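Long-range contact in transcriptional repressor (Vibrio fischeri, PDB 3KV1), which probably represses transcription by binding DNA, with a putative sugar-binding domain that is thought to sense a carbohydrate ligand: residues A[154-165]-A[185-195]. Sequence-based numbering, arbitrary orientation. Where two conformers were deposited one is given.
Sequences VGIGDMDENSHM and IVGDIGGFDFF
Gly157 and Asp188 form the hydrogen-bonded pair of an antiparallel strand pairing: Gly157 N donates to Asp188 O at 2.8 Å, and Asp188 N returns a bond to Gly157 O. Strand 154-158, whose other edge bonds in parallel to strand 223-227, thereby joins the hairpin 185-196 to the central sheet of this alpha/beta domain. One pair along, Ile156 and Ile189 share the sheet face packed by helices 234-242 and 215-219; Ile156 CG2 reaches the edge of the Phe195 ring, 3.9 Å from CZ. At the hairpin turn Gly190 N meets Gly155 O almost straight (176°).

On the other face, Asp188 CG stands between its backbone N and carbonyl carbon (chi1 77°), which turns the carboxylate over Gly157 and sets OD1 3.2 Å from Gly157 CA, on the side where this glycine carries no side chain. Asn162 ND2 donates to that OD1 at 2.6 Å, on its anti side but tilted out of the carboxylate plane, with amide and carboxylate planes 82° apart. Asp188 OD2 accepts from Gly191 N, which approaches from above the carboxylate plane, an Asx motif; it also bonds to a glycerol, probably from the crystallisation liquor, though such molecules often mark pockets. Further out, one water donates to both Asn162 OD1 and Gly191 O, at 2.7 Å from each.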
ATOM      1  N   VAL A 154      11.654  -4.901 -13.832  1.00 16.44           N
ATOM      2  CA  VAL A 154      10.443  -5.530 -14.349  1.00 16.95           C
ATOM      3  C   VAL A 154      10.728  -6.930 -14.867  1.00 18.50           C
ATOM      4  O   VAL A 154      11.856  -7.233 -15.299  1.00 19.93           O
ATOM      5  CB  VAL A 154       9.854  -4.678 -15.492  1.00 17.94           C
ATOM      6  CG1 VAL A 154       9.241  -3.365 -14.953  1.00 23.43           C
ATOM      7  CG2 VAL A 154      10.944  -4.394 -16.579  1.00 20.74           C
ATOM      8  N   GLY A 155       9.714  -7.779 -14.848  1.00 17.45           N
ATOM      9  CA  GLY A 155       9.869  -9.105 -15.424  1.00 17.79           C
ATOM     10  C   GLY A 155       9.243  -9.090 -16.798  1.00 18.51           C
ATOM     11  O   GLY A 155       8.398  -8.233 -17.086  1.00 18.52           O
ATOM     12  N   ILE A 156       9.644 -10.022 -17.669  1.00 19.88           N
ATOM     13  CA  ILE A 156       8.969 -10.157 -18.961  1.00 16.88           C
ATOM     14  C   ILE A 156       8.136 -11.428 -18.845  1.00 20.10           C
ATOM     15  O   ILE A 156       8.689 -12.519 -18.631  1.00 23.76           O
ATOM     16  CB  ILE A 156       9.973 -10.329 -20.113  1.00 18.62           C
ATOM     17  CG1 ILE A 156      10.946  -9.141 -20.142  1.00 21.59           C
ATOM     18  CG2 ILE A 156       9.207 -10.513 -21.477  1.00 22.37           C
ATOM     19  CD1 ILE A 156      12.178  -9.356 -21.078  1.00 28.72           C
ATOM     20  N   GLY A 157       6.824 -11.306 -18.970  1.00 22.41           N
ATOM     21  CA  GLY A 157       5.972 -12.458 -18.731  1.00 24.83           C
ATOM     22  C   GLY A 157       5.417 -12.979 -20.035  1.00 26.25           C
ATOM     23  O   GLY A 157       5.390 -12.256 -21.033  1.00 24.33           O
ATOM     24  N   ASP A 158       5.007 -14.244 -20.054  0.62 22.25           N
ATOM     25  CA  ASP A 158       4.275 -14.747 -21.214  0.62 25.63           C
ATOM     26  C   ASP A 158       2.777 -14.717 -20.898  0.62 30.65           C
ATOM     27  O   ASP A 158       2.386 -14.549 -19.737  0.62 30.62           O
ATOM     28  CB  ASP A 158       4.755 -16.141 -21.630  0.62 32.02           C
ATOM     29  CG  ASP A 158       4.208 -17.249 -20.741  0.62 33.23           C
ATOM     30  OD1 ASP A 158       4.194 -18.407 -21.205  0.62 30.42           O
ATOM     31  OD2 ASP A 158       3.807 -16.969 -19.590  0.62 32.00           O
HETATM   32  N   MSE A 159       1.935 -14.841 -21.922  1.00 41.25           N
HETATM   33  CA  MSE A 159       0.498 -14.665 -21.724  1.00 49.77           C
HETATM   34  C   MSE A 159       0.027 -15.522 -20.539  1.00 48.34           C
HETATM   35  O   MSE A 159      -0.806 -15.085 -19.731  1.00 45.02           O
HETATM   36  CB  MSE A 159      -0.301 -14.969 -23.000  1.00 55.06           C
HETATM   37  CG  MSE A 159      -0.323 -13.814 -23.992  1.00 52.38           C
HETATM   38 SE   MSE A 159      -1.386 -12.314 -23.314  0.39 38.68          SE
HETATM   39  CE  MSE A 159      -3.138 -12.957 -23.886  1.00 47.40           C
ATOM     40  N   ASP A 160       0.607 -16.713 -20.428  0.52 44.41           N
ATOM     41  CA  ASP A 160       0.226 -17.688 -19.415  0.52 49.85           C
ATOM     42  C   ASP A 160       0.562 -17.230 -17.992  0.52 51.46           C
ATOM     43  O   ASP A 160      -0.019 -17.722 -17.024  0.52 54.01           O
ATOM     44  CB  ASP A 160       0.880 -19.045 -19.717  0.52 56.50           C
ATOM     45  CG  ASP A 160       0.810 -19.422 -21.205  0.52 58.13           C
ATOM     46  OD1 ASP A 160       0.432 -20.574 -21.507  0.52 55.06           O
ATOM     47  OD2 ASP A 160       1.138 -18.572 -22.069  0.52 54.81           O
ATOM     48  N   GLU A 161       1.497 -16.287 -17.868  1.00 45.25           N
ATOM     49  CA  GLU A 161       1.851 -15.711 -16.586  1.00 45.16           C
ATOM     50  C   GLU A 161       0.810 -14.680 -16.160  1.00 49.28           C
ATOM     51  O   GLU A 161       0.667 -14.382 -14.972  1.00 49.30           O
ATOM     52  CB  GLU A 161       3.214 -15.038 -16.676  1.00 51.20           C
ATOM     53  CG  GLU A 161       4.161 -15.442 -15.585  1.00 50.52           C
ATOM     54  CD  GLU A 161       5.572 -15.004 -15.878  1.00 48.48           C
ATOM     55  OE1 GLU A 161       6.151 -15.494 -16.881  1.00 46.23           O
ATOM     56  OE2 GLU A 161       6.089 -14.157 -15.113  1.00 40.77           O
ATOM     57  N   ASN A 162       0.086 -14.128 -17.132  1.00 48.97           N
ATOM     58  CA  ASN A 162      -0.966 -13.151 -16.839  1.00 53.50           C
ATOM     59  C   ASN A 162      -2.359 -13.738 -16.612  1.00 59.12           C
ATOM     60  O   ASN A 162      -3.292 -13.027 -16.243  1.00 52.76           O
ATOM     61  CB  ASN A 162      -1.027 -12.108 -17.945  1.00 49.61           C
ATOM     62  CG  ASN A 162       0.199 -11.236 -17.958  1.00 49.10           C
ATOM     63  OD1 ASN A 162       0.378 -10.363 -17.087  1.00 46.16           O
ATOM     64  ND2 ASN A 162       1.077 -11.482 -18.921  1.00 48.51           N
ATOM     65  N   SER A 163      -2.489 -15.038 -16.829  1.00 59.49           N
ATOM     66  CA  SER A 163      -3.765 -15.721 -16.675  1.00 59.04           C
ATOM     67  C   SER A 163      -4.513 -15.400 -15.369  1.00 57.06           C
ATOM     68  O   SER A 163      -5.711 -15.654 -15.273  1.00 59.56           O
ATOM     69  CB  SER A 163      -3.564 -17.230 -16.805  1.00 58.52           C
ATOM     70  OG  SER A 163      -2.772 -17.726 -15.740  1.00 62.08           O
ATOM     71  N   HIS A 164      -3.824 -14.865 -14.361  1.00 53.75           N
ATOM     72  CA  HIS A 164      -4.509 -14.473 -13.124  1.00 52.23           C
ATOM     73  C   HIS A 164      -5.553 -13.369 -13.322  1.00 43.64           C
ATOM     74  O   HIS A 164      -6.530 -13.301 -12.577  1.00 44.26           O
ATOM     75  CB  HIS A 164      -3.518 -14.064 -12.038  1.00 55.52           C
ATOM     76  CG  HIS A 164      -2.513 -13.072 -12.508  1.00 55.07           C
ATOM     77  ND1 HIS A 164      -1.301 -13.446 -13.043  1.00 51.65           N
ATOM     78  CD2 HIS A 164      -2.554 -11.721 -12.571  1.00 55.66           C
ATOM     79  CE1 HIS A 164      -0.628 -12.366 -13.395  1.00 55.37           C
ATOM     80  NE2 HIS A 164      -1.366 -11.307 -13.117  1.00 57.94           N
HETATM   81  N   MSE A 165      -5.371 -12.492 -14.297  0.54 44.65           N
HETATM   82  CA  MSE A 165      -6.423 -11.505 -14.533  0.54 44.47           C
HETATM   83  C   MSE A 165      -7.716 -12.251 -14.848  0.54 42.03           C
HETATM   84  O   MSE A 165      -8.812 -11.822 -14.472  0.54 41.42           O
HETATM   85  CB  MSE A 165      -6.069 -10.597 -15.695  0.54 50.06           C
HETATM   86  CG  MSE A 165      -4.669 -10.056 -15.636  0.54 51.97           C
HETATM   87 SE   MSE A 165      -4.245  -9.287 -17.360  0.54 46.63          SE
HETATM   88  CE  MSE A 165      -5.560  -7.829 -17.387  0.54 27.17           C
ATOM     89  N   ILE A 185      -0.799 -10.113 -28.961  1.00 21.41           N
ATOM     90  CA  ILE A 185       0.002  -9.965 -27.732  1.00 20.38           C
ATOM     91  C   ILE A 185       0.773 -11.248 -27.467  1.00 25.47           C
ATOM     92  O   ILE A 185       0.203 -12.354 -27.452  1.00 27.05           O
ATOM     93  CB  ILE A 185      -0.913  -9.673 -26.525  1.00 20.97           C
ATOM     94  CG1 ILE A 185      -1.713  -8.408 -26.801  1.00 26.94           C
ATOM     95  CG2 ILE A 185      -0.082  -9.593 -25.222  1.00 24.43           C
ATOM     96  CD1 ILE A 185      -0.855  -7.196 -27.167  1.00 33.49           C
ATOM     97  N   VAL A 186       2.069 -11.125 -27.254  1.00 21.34           N
ATOM     98  CA  VAL A 186       2.860 -12.293 -26.922  1.00 24.61           C
ATOM     99  C   VAL A 186       3.504 -12.194 -25.537  1.00 23.47           C
ATOM    100  O   VAL A 186       4.107 -13.160 -25.070  1.00 23.72           O
ATOM    101  CB  VAL A 186       3.973 -12.551 -27.957  1.00 27.46           C
ATOM    102  CG1 VAL A 186       3.372 -12.881 -29.348  1.00 34.98           C
ATOM    103  CG2 VAL A 186       4.963 -11.370 -27.992  1.00 27.39           C
ATOM    104  N   GLY A 187       3.415 -11.044 -24.886  1.00 25.67           N
ATOM    105  CA  GLY A 187       4.029 -10.931 -23.571  1.00 22.31           C
ATOM    106  C   GLY A 187       3.665  -9.661 -22.842  1.00 25.25           C
ATOM    107  O   GLY A 187       3.019  -8.762 -23.410  1.00 24.09           O
ATOM    108  N   ASP A 188       4.040  -9.608 -21.560  1.00 24.34           N
ATOM    109  CA  ASP A 188       3.894  -8.372 -20.792  1.00 25.67           C
ATOM    110  C   ASP A 188       5.240  -7.976 -20.232  1.00 24.09           C
ATOM    111  O   ASP A 188       6.163  -8.797 -20.094  1.00 23.16           O
ATOM    112  CB  ASP A 188       2.971  -8.540 -19.587  1.00 26.90           C
ATOM    113  CG  ASP A 188       3.659  -9.267 -18.434  1.00 33.52           C
ATOM    114  OD1 ASP A 188       3.455 -10.485 -18.331  1.00 35.56           O
ATOM    115  OD2 ASP A 188       4.435  -8.658 -17.636  1.00 29.75           O
ATOM    116  N   ILE A 189       5.327  -6.700 -19.900  1.00 20.41           N
ATOM    117  CA  ILE A 189       6.452  -6.167 -19.156  1.00 21.43           C
ATOM    118  C   ILE A 189       5.952  -5.530 -17.879  1.00 19.60           C
ATOM    119  O   ILE A 189       5.091  -4.644 -17.909  1.00 23.69           O
ATOM    120  CB  ILE A 189       7.289  -5.192 -20.004  1.00 24.73           C
ATOM    121  CG1 ILE A 189       8.562  -4.777 -19.241  1.00 32.25           C
ATOM    122  CG2 ILE A 189       6.459  -4.000 -20.470  1.00 29.06           C
ATOM    123  CD1 ILE A 189       9.740  -4.355 -20.170  1.00 39.21           C
ATOM    124  N   GLY A 190       6.508  -5.990 -16.758  1.00 20.82           N
ATOM    125  CA  GLY A 190       6.203  -5.470 -15.437  1.00 22.73           C
ATOM    126  C   GLY A 190       4.823  -5.830 -14.905  1.00 24.20           C
ATOM    127  O   GLY A 190       4.464  -5.484 -13.755  1.00 23.21           O
ATOM    128  N   GLY A 191       4.051  -6.537 -15.719  1.00 20.58           N
ATOM    129  CA  GLY A 191       2.644  -6.776 -15.423  1.00 20.33           C
ATOM    130  C   GLY A 191       1.681  -5.741 -15.957  1.00 23.82           C
ATOM    131  O   GLY A 191       0.453  -5.954 -15.990  1.00 23.78           O
ATOM    132  N   PHE A 192       2.221  -4.614 -16.403  1.00 19.48           N
ATOM    133  CA  PHE A 192       1.374  -3.444 -16.662  1.00 21.69           C
ATOM    134  C   PHE A 192       1.214  -3.032 -18.112  1.00 23.65           C
ATOM    135  O   PHE A 192       0.379  -2.165 -18.413  1.00 24.55           O
ATOM    136  CB  PHE A 192       1.820  -2.243 -15.808  1.00 22.30           C
ATOM    137  CG  PHE A 192       3.303  -1.917 -15.911  1.00 22.60           C
ATOM    138  CD1 PHE A 192       3.826  -1.319 -17.058  1.00 26.33           C
ATOM    139  CD2 PHE A 192       4.156  -2.185 -14.840  1.00 22.03           C
ATOM    140  CE1 PHE A 192       5.199  -1.016 -17.140  1.00 24.64           C
ATOM    141  CE2 PHE A 192       5.518  -1.858 -14.891  1.00 23.31           C
ATOM    142  CZ  PHE A 192       6.034  -1.276 -16.053  1.00 23.21           C
ATOM    143  N   ASP A 193       2.029  -3.587 -19.015  1.00 22.74           N
ATOM    144  CA  ASP A 193       1.815  -3.308 -20.441  1.00 23.73           C
ATOM    145  C   ASP A 193       2.212  -4.512 -21.293  1.00 20.31           C
ATOM    146  O   ASP A 193       2.917  -5.409 -20.840  1.00 21.65           O
ATOM    147  CB  ASP A 193       2.519  -2.022 -20.926  1.00 24.79           C
ATOM    148  CG  ASP A 193       1.713  -1.268 -22.022  1.00 28.27           C
ATOM    149  OD1 ASP A 193       0.795  -1.872 -22.616  1.00 27.79           O
ATOM    150  OD2 ASP A 193       1.978  -0.059 -22.278  1.00 26.92           O
ATOM    151  N   PHE A 194       1.717  -4.519 -22.515  1.00 21.58           N
ATOM    152  CA  PHE A 194       1.685  -5.732 -23.328  1.00 21.47           C
ATOM    153  C   PHE A 194       2.202  -5.392 -24.719  1.00 25.43           C
ATOM    154  O   PHE A 194       2.007  -4.265 -25.205  1.00 26.81           O
ATOM    155  CB  PHE A 194       0.219  -6.209 -23.383  1.00 25.63           C
ATOM    156  CG  PHE A 194      -0.388  -6.354 -22.012  1.00 25.37           C
ATOM    157  CD1 PHE A 194      -0.146  -7.495 -21.266  1.00 28.66           C
ATOM    158  CD2 PHE A 194      -1.116  -5.317 -21.437  1.00 27.70           C
ATOM    159  CE1 PHE A 194      -0.643  -7.622 -19.954  1.00 31.09           C
ATOM    160  CE2 PHE A 194      -1.614  -5.410 -20.120  1.00 28.62           C
ATOM    161  CZ  PHE A 194      -1.385  -6.563 -19.380  1.00 29.71           C
ATOM    162  N   PHE A 195       2.847  -6.349 -25.368  1.00 21.80           N
ATOM    163  CA  PHE A 195       3.440  -6.078 -26.674  1.00 27.18           C
ATOM    164  C   PHE A 195       3.272  -7.240 -27.658  1.00 23.85           C
ATOM    165  O   PHE A 195       3.005  -8.385 -27.256  1.00 27.11           O
ATOM    166  CB  PHE A 195       4.922  -5.799 -26.483  1.00 22.88           C
ATOM    167  CG  PHE A 195       5.619  -6.829 -25.643  1.00 26.03           C
ATOM    168  CD1 PHE A 195       5.765  -6.642 -24.259  1.00 28.50           C
ATOM    169  CD2 PHE A 195       6.106  -8.001 -26.223  1.00 23.60           C
ATOM    170  CE1 PHE A 195       6.388  -7.589 -23.475  1.00 27.91           C
ATOM    171  CE2 PHE A 195       6.735  -8.963 -25.438  1.00 24.27           C
ATOM    172  CZ  PHE A 195       6.883  -8.756 -24.044  1.00 24.70           C
TER
HETATM  173  O   HOH W   1       2.635 -15.619 -24.757  1.00 46.14           O
HETATM  174  O   HOH W   2      -0.789  -8.332 -15.647  1.00 27.75           O